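Local structure of malate dehydrogenase (Picrophilus torridus, 4BGV) at residues A[121-126]-A[146-151]; A[150-155]-A[235-240]; A[155-160]-A[172-177]; A[182-187]-A[213-218]; A[188-193]-A[289-294]. The protein probably catalyses the reversible, NAD-dependent oxidation of (S)-malate to oxaloacetate, a step of the tricarboxylic acid cycle. One frame throughout, in Å; residues are numbered along the deposited sequence.

Contact 1 (A[121-126]-A[146-151]); sequences VVVTNP and IGLGGS
V121 and V122 run parallel to I146 and G147 as neighbouring strands, with CA of V122 4.6 Å from CA of G147. Two nearly straight hydrogen bonds link them. V122 N gives to I146 O at 2.8 Å, and L148 N gives to V122 O at 2.9 Å. Both donors lie nearly along the C=O axis. V122 thus uses its N-H and its carbonyl on the same neighbour. The side chains add two oblique contacts. CG2 of V121 meets CG1 of I146 at 3.9 Å. Past the last bridge, CG1 of V123 touches CD2 of L148 at 4.1 Å. Here the chains spread, and water 1 spans them. It donates to V123 O at 2.8 Å and to L148 O at 3.2 Å. V123 and L148 also pack on I238 of helix 232-246. Strands 119-122 and 145-147 belong to one beta-alpha-beta unit of the Rossmann domain, joined through helix 127-138. V123, T124 and N125 probably contribute to the NAD site, and N125 to the substrate site. The backbone bonds satisfy the polar atoms of V122 inside apolar packing. Beyond it a water joins the carbonyls of V123 and L148, beside the probable NAD site.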
# COMPACT_ATOMS: atom_id res chain seq x y z
N VAL A 121 -19.85 -14.58 3.69
CA VAL A 121 -18.63 -15.21 4.21
C VAL A 121 -18.86 -15.53 5.68
O VAL A 121 -18.97 -14.63 6.52
CB VAL A 121 -17.39 -14.29 4.06
CG1 VAL A 121 -16.18 -14.90 4.79
CG2 VAL A 121 -17.06 -14.08 2.57
N VAL A 122 -18.96 -16.83 5.98
CA VAL A 122 -19.30 -17.27 7.33
C VAL A 122 -18.03 -17.62 8.10
O VAL A 122 -17.20 -18.38 7.62
CB VAL A 122 -20.24 -18.50 7.29
CG1 VAL A 122 -20.66 -18.91 8.69
CG2 VAL A 122 -21.47 -18.18 6.45
N VAL A 123 -17.89 -17.05 9.30
CA VAL A 123 -16.67 -17.17 10.10
C VAL A 123 -16.88 -18.02 11.36
O VAL A 123 -15.97 -18.73 11.79
CB VAL A 123 -16.19 -15.78 10.55
CG1 VAL A 123 -15.03 -15.87 11.57
CG2 VAL A 123 -15.81 -14.93 9.32
N THR A 124 -18.06 -17.91 11.95
CA THR A 124 -18.41 -18.67 13.15
C THR A 124 -18.00 -20.15 13.06
O THR A 124 -18.37 -20.85 12.11
CB THR A 124 -19.93 -18.54 13.42
OG1 THR A 124 -20.32 -17.16 13.35
CG2 THR A 124 -20.30 -19.11 14.79
N ASN A 125 -17.22 -20.63 14.02
CA ASN A 125 -16.65 -21.99 13.97
C ASN A 125 -17.59 -23.06 14.56
O ASN A 125 -18.28 -22.81 15.54
CB ASN A 125 -15.28 -22.00 14.67
CG ASN A 125 -14.66 -23.39 14.76
OD1 ASN A 125 -14.02 -23.87 13.82
ND2 ASN A 125 -14.83 -24.04 15.91
N PRO A 126 -17.65 -24.26 13.94
CA PRO A 126 -16.97 -24.64 12.69
C PRO A 126 -17.71 -24.08 11.49
O PRO A 126 -18.91 -24.30 11.33
CB PRO A 126 -17.07 -26.17 12.70
CG PRO A 126 -18.34 -26.44 13.45
CD PRO A 126 -18.44 -25.37 14.50
N ILE A 146 -19.62 -18.93 1.41
CA ILE A 146 -18.35 -19.63 1.69
C ILE A 146 -17.96 -19.49 3.16
O ILE A 146 -18.30 -18.50 3.80
CB ILE A 146 -17.20 -19.13 0.78
CG1 ILE A 146 -16.94 -17.64 0.97
CG2 ILE A 146 -17.53 -19.40 -0.69
CD1 ILE A 146 -15.79 -17.11 0.07
N GLY A 147 -17.25 -20.49 3.69
CA GLY A 147 -16.85 -20.48 5.08
C GLY A 147 -15.34 -20.34 5.27
O GLY A 147 -14.55 -20.91 4.52
N LEU A 148 -14.94 -19.56 6.27
CA LEU A 148 -13.52 -19.42 6.61
C LEU A 148 -12.97 -20.75 7.09
O LEU A 148 -13.54 -21.38 7.96
CB LEU A 148 -13.32 -18.38 7.72
CG LEU A 148 -11.90 -18.35 8.27
CD1 LEU A 148 -10.90 -17.79 7.24
CD2 LEU A 148 -11.83 -17.59 9.61
N GLY A 149 -11.85 -21.18 6.52
CA GLY A 149 -11.19 -22.37 7.02
C GLY A 149 -9.75 -22.33 6.59
O GLY A 149 -8.87 -21.87 7.33
N GLY A 150 -9.51 -22.78 5.36
CA GLY A 150 -8.17 -22.90 4.82
C GLY A 150 -7.38 -21.59 4.76
O GLY A 150 -6.16 -21.62 4.81
N SER A 151 -8.06 -20.45 4.61
CA SER A 151 -7.33 -19.19 4.52
C SER A 151 -6.51 -18.99 5.79
O SER A 151 -5.37 -18.51 5.75
CB SER A 151 -8.29 -18.00 4.31
OG SER A 151 -7.53 -16.81 4.10
O HOH W 1 -13.79 -20.17 10.88

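Contact 2 (A[150-155]-A[235-240]); sequences GSLDST and GISIAV
S151 and S237 bring two helices close, their CA atoms 5.2 Å apart. The segment axes approach to 8.6 Å, with their N-to-C directions 129° apart. The tight part lies around the two serines. OG of S151 is anti to its own backbone N (chi1 -174°), which carries it to the second helix, where it donates to S237 O at 2.8 Å. It comes in from the side of that carbonyl, tilted 25° from its plane. CG2 of V240 touches the same OG at 3.5 Å. The S237 side chain lies against the first helix, its OG 3.5 Å from CA of L152. That hydroxyl is bonded chiefly to A233 O, one turn back in its own helix. The T155 end is looser. In the conformer given, OG1 of T155 lies 3.3 Å from S237 OG, a weak and doubtful bond, since the residue takes two positions. This side is not open to solvent: H52 and E48 of the second subunit pack over it. With an alanine at S151, S237 O would probably lose this donor and a small gap would open beside V240. The two serines are consistent with the close packing of helices 150-165 and 232-246 in the LDH/MDH catalytic domain, where D153 is bonded to H180, the probable proton acceptor.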
# COMPACT_ATOMS: atom_id res chain seq x y z
N GLY A 150 -9.51 -22.78 5.36
CA GLY A 150 -8.17 -22.90 4.82
C GLY A 150 -7.38 -21.59 4.76
O GLY A 150 -6.16 -21.62 4.81
N SER A 151 -8.06 -20.45 4.61
CA SER A 151 -7.33 -19.19 4.52
C SER A 151 -6.51 -18.99 5.79
O SER A 151 -5.37 -18.51 5.75
CB SER A 151 -8.29 -18.00 4.31
OG SER A 151 -7.53 -16.81 4.10
N LEU A 152 -7.11 -19.36 6.92
CA LEU A 152 -6.47 -19.19 8.23
C LEU A 152 -5.46 -20.30 8.53
O LEU A 152 -4.35 -20.03 8.97
CB LEU A 152 -7.52 -19.12 9.33
CG LEU A 152 -6.99 -19.04 10.77
CD1 LEU A 152 -6.08 -17.82 10.97
CD2 LEU A 152 -8.16 -19.01 11.76
N ASP A 153 -5.84 -21.55 8.29
CA ASP A 153 -4.89 -22.63 8.55
C ASP A 153 -3.65 -22.47 7.68
O ASP A 153 -2.54 -22.73 8.13
CB ASP A 153 -5.52 -24.01 8.33
CG ASP A 153 -6.60 -24.31 9.34
OD1 ASP A 153 -6.43 -23.90 10.52
OD2 ASP A 153 -7.61 -24.95 8.97
N SER A 154 -3.85 -22.04 6.43
CA SER A 154 -2.72 -21.92 5.52
C SER A 154 -1.80 -20.78 5.93
O SER A 154 -0.58 -20.90 5.79
CB SER A 154 -3.14 -21.79 4.05
OG SER A 154 -3.77 -20.56 3.81
N THR A 155 -2.35 -19.68 6.44
CA THR A 155 -1.50 -18.57 6.85
C THR A 155 -0.64 -18.98 8.04
O THR A 155 0.52 -18.62 8.13
CB THR A 155 -2.30 -17.32 7.23
OG1 THR A 155 -3.55 -17.33 6.55
CG2 THR A 155 -1.51 -16.10 6.83
N GLY A 235 -8.59 -12.06 11.06
CA GLY A 235 -9.09 -10.86 10.40
C GLY A 235 -8.60 -10.69 8.96
O GLY A 235 -9.40 -10.43 8.05
N ILE A 236 -7.30 -10.82 8.74
CA ILE A 236 -6.78 -10.70 7.38
C ILE A 236 -7.13 -11.93 6.53
O ILE A 236 -7.38 -11.80 5.34
CB ILE A 236 -5.25 -10.35 7.35
CG1 ILE A 236 -4.75 -10.15 5.91
CG2 ILE A 236 -4.39 -11.40 8.11
CD1 ILE A 236 -5.39 -8.97 5.20
N SER A 237 -7.20 -13.11 7.15
CA SER A 237 -7.58 -14.32 6.41
C SER A 237 -9.00 -14.21 5.83
O SER A 237 -9.29 -14.66 4.73
CB SER A 237 -7.48 -15.57 7.31
OG SER A 237 -6.15 -15.75 7.75
N ILE A 238 -9.87 -13.56 6.60
CA ILE A 238 -11.24 -13.32 6.18
C ILE A 238 -11.29 -12.22 5.12
O ILE A 238 -11.97 -12.36 4.09
CB ILE A 238 -12.08 -12.89 7.40
CG1 ILE A 238 -12.20 -14.05 8.39
CG2 ILE A 238 -13.45 -12.37 6.96
CD1 ILE A 238 -12.56 -13.55 9.81
N ALA A 239 -10.56 -11.13 5.36
CA ALA A 239 -10.56 -10.01 4.41
C ALA A 239 -10.07 -10.42 3.01
O ALA A 239 -10.60 -9.93 2.01
CB ALA A 239 -9.73 -8.85 4.95
N VAL A 240 -9.07 -11.31 2.92
CA VAL A 240 -8.62 -11.70 1.57
C VAL A 240 -9.73 -12.44 0.82
O VAL A 240 -9.83 -12.34 -0.40
CB VAL A 240 -7.29 -12.50 1.57
CG1 VAL A 240 -6.15 -11.63 2.10
CG2 VAL A 240 -7.41 -13.80 2.34

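Contact 3 (A[155-160]-A[172-177]); sequences TRFRTF and VNAFVI
R158 and F157 of helix 150-165 lie across strand 172-178, a helix-on-sheet packing in the alpha/beta C-terminal domain of the LDH/MDH superfamily. The segment axes come within 7.4 Å. Along the strand, V172 is met first. Its CG1 rests 3.9 Å from CA of R158, while its carbonyl receives a weak bond, R158 NE to V172 O at 2.7 Å. The bond is well bent, 120° at the hydrogen. The R158 chain folds at chi3 (69°), which brings NE to this carbonyl, oblique to the guanidinium. The stronger partner of that group is F169 O, reached by NH2. N173 turns its side chain off to N192 on the next strand. A174 is met by both helix residues. CB of A174 is 3.7 Å from CG of R158 and meets F157 CG and CB obliquely to the ring. F175 points to the other side of the sheet, where it joins F187 and Y190. V176 comes last. F157 CG is anti to its own backbone N (chi1 -163°), which sets the ring across the strand, with its CD2 edge facing this valine. There CG1 of V176 touches the ring edge, 3.6 Å from CD2 of F157.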
# COMPACT_ATOMS: atom_id res chain seq x y z
N THR A 155 -2.35 -19.68 6.44
CA THR A 155 -1.50 -18.57 6.85
C THR A 155 -0.64 -18.98 8.04
O THR A 155 0.52 -18.62 8.13
CB THR A 155 -2.30 -17.32 7.23
OG1 THR A 155 -3.55 -17.33 6.55
CG2 THR A 155 -1.51 -16.10 6.83
N ARG A 156 -1.21 -19.76 8.96
CA ARG A 156 -0.43 -20.24 10.11
C ARG A 156 0.67 -21.19 9.64
O ARG A 156 1.83 -21.03 10.00
CB ARG A 156 -1.33 -20.92 11.16
CG ARG A 156 -2.32 -19.95 11.83
CD ARG A 156 -2.78 -20.50 13.18
NE ARG A 156 -3.59 -19.53 13.93
CZ ARG A 156 -4.89 -19.67 14.18
NH1 ARG A 156 -5.54 -20.76 13.77
NH2 ARG A 156 -5.54 -18.72 14.85
N PHE A 157 0.29 -22.16 8.82
CA PHE A 157 1.21 -23.19 8.30
C PHE A 157 2.37 -22.47 7.57
O PHE A 157 3.54 -22.81 7.76
CB PHE A 157 0.39 -24.09 7.34
CG PHE A 157 1.02 -25.43 7.01
CD1 PHE A 157 2.32 -25.75 7.36
CD2 PHE A 157 0.26 -26.39 6.34
CE1 PHE A 157 2.86 -26.99 7.03
CE2 PHE A 157 0.81 -27.64 6.00
CZ PHE A 157 2.10 -27.94 6.36
N ARG A 158 2.06 -21.47 6.77
CA ARG A 158 3.10 -20.71 6.06
C ARG A 158 4.03 -19.95 7.00
O ARG A 158 5.24 -19.85 6.77
CB ARG A 158 2.47 -19.72 5.07
CG ARG A 158 1.81 -20.38 3.86
CD ARG A 158 0.99 -19.33 3.08
NE ARG A 158 1.84 -18.34 2.42
CZ ARG A 158 1.39 -17.24 1.82
NH1 ARG A 158 0.09 -17.00 1.83
NH2 ARG A 158 2.24 -16.40 1.23
N THR A 159 3.46 -19.36 8.05
CA THR A 159 4.27 -18.63 9.03
C THR A 159 5.31 -19.58 9.65
O THR A 159 6.50 -19.24 9.72
CB THR A 159 3.40 -18.04 10.15
OG1 THR A 159 2.45 -17.13 9.57
CG2 THR A 159 4.25 -17.31 11.18
N PHE A 160 4.86 -20.76 10.06
CA PHE A 160 5.73 -21.73 10.73
C PHE A 160 6.83 -22.24 9.80
O PHE A 160 8.01 -22.37 10.21
CB PHE A 160 4.91 -22.91 11.28
CG PHE A 160 3.75 -22.51 12.18
CD1 PHE A 160 3.82 -21.38 12.98
CD2 PHE A 160 2.60 -23.29 12.23
CE1 PHE A 160 2.76 -21.02 13.82
CE2 PHE A 160 1.53 -22.94 13.06
CZ PHE A 160 1.61 -21.80 13.86
N VAL A 172 6.44 -18.94 0.69
CA VAL A 172 6.01 -20.23 1.22
C VAL A 172 4.56 -20.50 0.80
O VAL A 172 3.70 -19.60 0.85
CB VAL A 172 6.13 -20.30 2.76
CG1 VAL A 172 5.67 -21.66 3.25
CG2 VAL A 172 7.58 -20.09 3.20
N ASN A 173 4.29 -21.72 0.36
CA ASN A 173 2.95 -22.14 0.01
C ASN A 173 2.60 -23.39 0.79
O ASN A 173 3.34 -24.36 0.75
CB ASN A 173 2.88 -22.43 -1.48
CG ASN A 173 3.27 -21.23 -2.31
OD1 ASN A 173 2.49 -20.30 -2.45
ND2 ASN A 173 4.50 -21.22 -2.82
N ALA A 174 1.49 -23.36 1.51
CA ALA A 174 1.11 -24.48 2.36
C ALA A 174 -0.31 -24.93 2.00
O ALA A 174 -1.25 -24.15 2.09
CB ALA A 174 1.18 -24.07 3.82
N PHE A 175 -0.44 -26.19 1.60
CA PHE A 175 -1.68 -26.70 1.04
C PHE A 175 -2.49 -27.45 2.10
O PHE A 175 -2.07 -28.51 2.56
CB PHE A 175 -1.37 -27.63 -0.14
CG PHE A 175 -2.56 -27.92 -1.00
CD1 PHE A 175 -3.42 -28.95 -0.68
CD2 PHE A 175 -2.83 -27.16 -2.12
CE1 PHE A 175 -4.52 -29.23 -1.45
CE2 PHE A 175 -3.93 -27.44 -2.91
CZ PHE A 175 -4.77 -28.47 -2.57
N VAL A 176 -3.63 -26.89 2.48
CA VAL A 176 -4.53 -27.58 3.40
C VAL A 176 -5.98 -27.53 2.94
O VAL A 176 -6.45 -26.51 2.43
CB VAL A 176 -4.45 -26.97 4.81
CG1 VAL A 176 -3.13 -27.38 5.49
CG2 VAL A 176 -4.59 -25.47 4.76
N ILE A 177 -6.69 -28.63 3.13
CA ILE A 177 -8.13 -28.64 2.88
C ILE A 177 -8.85 -29.21 4.11
O ILE A 177 -8.21 -29.56 5.11
CB ILE A 177 -8.50 -29.44 1.59
CG1 ILE A 177 -8.07 -30.91 1.70
CG2 ILE A 177 -7.87 -28.80 0.35
CD1 ILE A 177 -8.51 -31.76 0.48

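Contact 4 (A[182-187]-A[213-218]); sequences DDMVPF and RTRFGG
R215 reaches from the end of helix 204-215 to the backbone of M184 at the start of strand 184-193. The polar part is built on the M184 carbonyl. NH1 of R215 donates to M184 O at 2.9 Å, with 153° at the hydrogen. The oxygen lies near the edge of the guanidinium but 17° out of its plane. Water 2 sits beside this bond. It donates to M184 O at 3.1 Å and also lies next to NH2 of R215, at a doubtfully short distance. NH1 also bonds to G181 O, so two backbone carbonyls share one nitrogen. The R215 chain is extended from CG to NE, which gives it the length to reach the M184 carbonyl.

The charged part is looser. OD1 of D182 is 4.8 Å from NE of R215, too far for a salt bridge, though the opposite charges probably attract. The same OD1 lies 3.8 Å from CZ of F216, with the carboxylate nearly perpendicular to the ring.

The apolar part is deeper. SD of M184 touches CG2 of T214 at 3.6 Å. The M184 chain bends at chi3 (85°), bringing CE within 3.8 Å of CG of R215. CB of R215 also sits over the centre of the F216 ring.

A leucine in place of R215 would probably leave M184 O and G181 O without this shared donor and set the 3-10 segment free to shift. The contact ties a helix end to the 3-10 segment just after H180, the probable proton acceptor, in the catalytic domain of an LDH/MDH enzyme.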
# COMPACT_ATOMS: atom_id res chain seq x y z
N ASP A 182 -8.16 -31.93 13.98
CA ASP A 182 -7.98 -33.24 13.37
C ASP A 182 -8.74 -33.36 12.05
O ASP A 182 -8.54 -34.32 11.31
CB ASP A 182 -8.38 -34.35 14.34
CG ASP A 182 -7.51 -34.38 15.59
OD1 ASP A 182 -6.26 -34.28 15.46
OD2 ASP A 182 -8.07 -34.48 16.70
N ASP A 183 -9.62 -32.40 11.77
CA ASP A 183 -10.34 -32.41 10.49
C ASP A 183 -9.55 -31.77 9.35
O ASP A 183 -9.99 -31.81 8.19
CB ASP A 183 -11.70 -31.72 10.62
CG ASP A 183 -12.72 -32.57 11.38
OD1 ASP A 183 -12.53 -33.80 11.47
OD2 ASP A 183 -13.72 -32.00 11.87
N MET A 184 -8.41 -31.15 9.67
CA MET A 184 -7.57 -30.51 8.66
C MET A 184 -6.84 -31.59 7.88
O MET A 184 -6.42 -32.60 8.46
CB MET A 184 -6.55 -29.59 9.32
CG MET A 184 -5.78 -28.68 8.37
SD MET A 184 -4.48 -27.79 9.29
CE MET A 184 -3.14 -28.98 9.26
N VAL A 185 -6.67 -31.38 6.58
CA VAL A 185 -5.96 -32.35 5.75
C VAL A 185 -4.89 -31.62 4.94
O VAL A 185 -5.20 -30.98 3.93
CB VAL A 185 -6.90 -33.10 4.78
CG1 VAL A 185 -6.10 -34.13 3.97
CG2 VAL A 185 -8.03 -33.78 5.55
N PRO A 186 -3.64 -31.70 5.39
CA PRO A 186 -2.57 -31.07 4.61
C PRO A 186 -2.20 -31.94 3.42
O PRO A 186 -2.31 -33.17 3.52
CB PRO A 186 -1.40 -31.04 5.60
CG PRO A 186 -1.62 -32.27 6.45
CD PRO A 186 -3.12 -32.45 6.55
N PHE A 187 -1.80 -31.33 2.30
CA PHE A 187 -1.10 -32.05 1.23
C PHE A 187 0.33 -31.55 1.30
O PHE A 187 0.65 -30.45 0.81
CB PHE A 187 -1.67 -31.74 -0.17
CG PHE A 187 -2.99 -32.41 -0.49
CD1 PHE A 187 -4.01 -32.49 0.45
CD2 PHE A 187 -3.23 -32.91 -1.76
CE1 PHE A 187 -5.23 -33.09 0.14
CE2 PHE A 187 -4.44 -33.49 -2.09
CZ PHE A 187 -5.45 -33.58 -1.14
N ARG A 213 1.26 -28.27 14.91
CA ARG A 213 1.07 -26.90 15.40
C ARG A 213 -0.01 -26.19 14.63
O ARG A 213 -0.76 -25.41 15.20
CB ARG A 213 2.37 -26.09 15.34
CG ARG A 213 2.30 -24.73 16.04
CD ARG A 213 3.63 -24.00 15.95
NE ARG A 213 3.58 -22.69 16.58
CZ ARG A 213 4.55 -21.79 16.52
NH1 ARG A 213 5.67 -22.05 15.84
NH2 ARG A 213 4.40 -20.61 17.13
N THR A 214 -0.08 -26.45 13.32
CA THR A 214 -1.09 -25.80 12.49
C THR A 214 -2.47 -26.30 12.88
O THR A 214 -3.40 -25.51 12.99
CB THR A 214 -0.82 -26.07 11.00
OG1 THR A 214 0.47 -25.54 10.66
CG2 THR A 214 -1.89 -25.41 10.11
N ARG A 215 -2.58 -27.60 13.13
CA ARG A 215 -3.86 -28.18 13.55
C ARG A 215 -4.40 -27.51 14.79
O ARG A 215 -5.61 -27.30 14.92
CB ARG A 215 -3.71 -29.66 13.89
CG ARG A 215 -3.57 -30.56 12.72
CD ARG A 215 -3.58 -32.00 13.21
NE ARG A 215 -3.12 -32.89 12.16
CZ ARG A 215 -3.86 -33.22 11.10
NH1 ARG A 215 -5.08 -32.71 10.98
NH2 ARG A 215 -3.38 -34.03 10.18
N PHE A 216 -3.50 -27.20 15.72
CA PHE A 216 -3.93 -26.68 17.01
C PHE A 216 -3.52 -25.23 17.17
O PHE A 216 -3.41 -24.73 18.28
CB PHE A 216 -3.37 -27.57 18.13
CG PHE A 216 -3.68 -29.02 17.91
CD1 PHE A 216 -4.99 -29.43 17.74
CD2 PHE A 216 -2.66 -29.96 17.85
CE1 PHE A 216 -5.29 -30.76 17.52
CE2 PHE A 216 -2.95 -31.28 17.63
CZ PHE A 216 -4.27 -31.69 17.47
N GLY A 217 -3.30 -24.56 16.03
CA GLY A 217 -2.88 -23.17 16.00
C GLY A 217 -3.83 -22.22 16.72
O GLY A 217 -3.39 -21.27 17.38
N GLY A 218 -5.12 -22.47 16.62
CA GLY A 218 -6.09 -21.63 17.31
C GLY A 218 -5.99 -21.81 18.82
O GLY A 218 -6.08 -20.84 19.58
O HOH W 2 -4.73 -35.22 8.48

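Contact 5 (A[188-193]-A[289-294]); sequences IRYSNV and YDLKFN
R189 reaches out to the backbone of K292 from a corner of strand 184-193. I188 to S191 form a type I beta turn there, closed by S191 N to I188 O at 3.0 Å. The partner is the loop between strand 284-288 and helix 295-321 of the C-terminal domain. R189 begins with CG between its backbone N and carbonyl carbon (chi1 62°). Its chain then runs extended from CG to NE and carries the guanidinium to the loop. NH2 of R189 meets K292 O at 2.8 Å, near the guanidinium plane. The bond is weak, because the angle at the hydrogen is only 117°. The stronger partner is E297, which forms a salt bridge with NE. One face of the guanidinium has CZ of Y190 3.6 Å above its plane, towards the rim. N294 slides past R189 in the opposite sense, its amide turned 30° from the guanidinium and ND2 3.7 Å from NE of R189. OD1 of N294 caps helix 295-321 at the N of E297. NZ of K292 makes a salt bridge to D200 of the third subunit. Y190 adds the apolar end. CD2 of L291 lies at the ring edge, 4.4 Å from CE2 of Y190. Beyond it water 3, in the ring plane, is 2.8 Å from Y190 OH and accepts from K292 N at 2.8 Å.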
# COMPACT_ATOMS: atom_id res chain seq x y z
N ILE A 188 1.19 -32.33 1.94
CA ILE A 188 2.59 -31.94 2.09
C ILE A 188 3.25 -31.82 0.73
O ILE A 188 4.04 -30.91 0.51
CB ILE A 188 3.35 -32.95 2.96
CG1 ILE A 188 2.82 -32.92 4.39
CG2 ILE A 188 4.84 -32.68 2.95
CD1 ILE A 188 2.53 -31.54 4.90
N ARG A 189 2.89 -32.72 -0.19
CA ARG A 189 3.48 -32.69 -1.52
C ARG A 189 3.16 -31.43 -2.32
O ARG A 189 3.90 -31.07 -3.23
CB ARG A 189 3.09 -33.94 -2.32
CG ARG A 189 1.60 -34.07 -2.56
CD ARG A 189 1.21 -35.49 -2.96
NE ARG A 189 -0.23 -35.59 -3.09
CZ ARG A 189 -0.88 -35.58 -4.25
NH1 ARG A 189 -0.19 -35.50 -5.39
NH2 ARG A 189 -2.19 -35.68 -4.27
N TYR A 190 2.07 -30.75 -1.97
CA TYR A 190 1.72 -29.50 -2.65
C TYR A 190 2.21 -28.27 -1.89
O TYR A 190 1.81 -27.15 -2.20
CB TYR A 190 0.21 -29.39 -2.85
CG TYR A 190 -0.38 -30.33 -3.89
CD1 TYR A 190 0.42 -31.12 -4.71
CD2 TYR A 190 -1.75 -30.39 -4.07
CE1 TYR A 190 -0.15 -31.97 -5.67
CE2 TYR A 190 -2.33 -31.23 -5.01
CZ TYR A 190 -1.53 -32.01 -5.81
OH TYR A 190 -2.14 -32.82 -6.74
N SER A 191 3.03 -28.50 -0.88
CA SER A 191 3.53 -27.40 -0.06
C SER A 191 4.98 -27.22 -0.43
O SER A 191 5.71 -28.21 -0.59
CB SER A 191 3.39 -27.71 1.44
OG SER A 191 2.03 -27.95 1.77
N ASN A 192 5.41 -25.98 -0.59
CA ASN A 192 6.71 -25.71 -1.18
C ASN A 192 7.22 -24.32 -0.84
O ASN A 192 6.48 -23.47 -0.33
CB ASN A 192 6.61 -25.84 -2.71
CG ASN A 192 5.62 -24.84 -3.31
OD1 ASN A 192 5.92 -23.66 -3.44
ND2 ASN A 192 4.44 -25.33 -3.69
N VAL A 193 8.51 -24.09 -1.13
CA VAL A 193 9.04 -22.73 -1.12
C VAL A 193 9.41 -22.36 -2.56
O VAL A 193 10.33 -22.96 -3.14
CB VAL A 193 10.29 -22.58 -0.23
CG1 VAL A 193 10.76 -21.13 -0.24
CG2 VAL A 193 9.99 -23.02 1.20
N TYR A 289 -12.08 -26.85 -7.47
CA TYR A 289 -11.07 -27.72 -8.07
C TYR A 289 -11.18 -29.13 -7.49
O TYR A 289 -11.29 -29.30 -6.28
CB TYR A 289 -9.69 -27.13 -7.86
CG TYR A 289 -9.53 -25.79 -8.56
CD1 TYR A 289 -9.90 -24.61 -7.93
CD2 TYR A 289 -9.08 -25.73 -9.87
CE1 TYR A 289 -9.78 -23.37 -8.58
CE2 TYR A 289 -8.95 -24.51 -10.53
CZ TYR A 289 -9.30 -23.34 -9.87
OH TYR A 289 -9.17 -22.14 -10.53
N ASP A 290 -11.19 -30.13 -8.36
CA ASP A 290 -11.26 -31.51 -7.91
C ASP A 290 -9.86 -32.08 -7.78
O ASP A 290 -9.16 -32.24 -8.77
CB ASP A 290 -12.09 -32.36 -8.88
CG ASP A 290 -13.54 -31.93 -8.92
OD1 ASP A 290 -14.09 -31.57 -7.86
OD2 ASP A 290 -14.12 -31.95 -10.02
N LEU A 291 -9.45 -32.39 -6.56
CA LEU A 291 -8.12 -32.92 -6.31
C LEU A 291 -8.03 -34.43 -6.50
O LEU A 291 -9.02 -35.14 -6.35
CB LEU A 291 -7.69 -32.59 -4.87
CG LEU A 291 -7.65 -31.11 -4.50
CD1 LEU A 291 -7.36 -30.97 -3.01
CD2 LEU A 291 -6.60 -30.38 -5.33
N LYS A 292 -6.83 -34.90 -6.83
CA LYS A 292 -6.50 -36.31 -6.77
C LYS A 292 -5.85 -36.57 -5.42
O LYS A 292 -4.86 -35.94 -5.08
CB LYS A 292 -5.51 -36.67 -7.87
CG LYS A 292 -5.87 -36.16 -9.26
CD LYS A 292 -4.98 -36.83 -10.30
CE LYS A 292 -4.63 -35.90 -11.45
NZ LYS A 292 -3.18 -35.55 -11.41
N PHE A 293 -6.40 -37.50 -4.65
CA PHE A 293 -5.86 -37.81 -3.33
C PHE A 293 -4.89 -38.99 -3.42
O PHE A 293 -5.19 -39.98 -4.09
CB PHE A 293 -6.98 -38.21 -2.35
CG PHE A 293 -7.98 -37.11 -2.04
CD1 PHE A 293 -9.02 -36.84 -2.92
CD2 PHE A 293 -7.89 -36.38 -0.87
CE1 PHE A 293 -9.94 -35.83 -2.63
CE2 PHE A 293 -8.81 -35.38 -0.57
CZ PHE A 293 -9.84 -35.11 -1.45
N ASN A 294 -3.76 -38.91 -2.72
CA ASN A 294 -2.98 -40.12 -2.48
C ASN A 294 -3.61 -40.90 -1.31
O ASN A 294 -4.56 -40.42 -0.69
CB ASN A 294 -1.47 -39.83 -2.30
CG ASN A 294 -1.14 -39.13 -0.98
OD1 ASN A 294 -1.93 -39.11 -0.04
ND2 ASN A 294 0.09 -38.58 -0.90
O HOH W 3 -4.81 -33.10 -7.48

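From the N terminus, contact 1 comes first and closes the short beta-alpha-beta loop of the NAD domain, from 121-126 to 146-151. Contact 2 opens where contact 1 ends, sharing G150 and S151. It closes a long loop of about 80 residues, ending on helix 232-246. Contacts 3 and 4 both nest inside that loop, in series. Contact 3 shares T155 with contact 2 and ties helix 150-165 to strand 172-178. Contact 4 holds the next strand, 184-193, to the end of helix 204-215. Contact 5 starts on that same strand and runs to the loop before the C-terminal helix. It therefore crosses both contact 2 and contact 4.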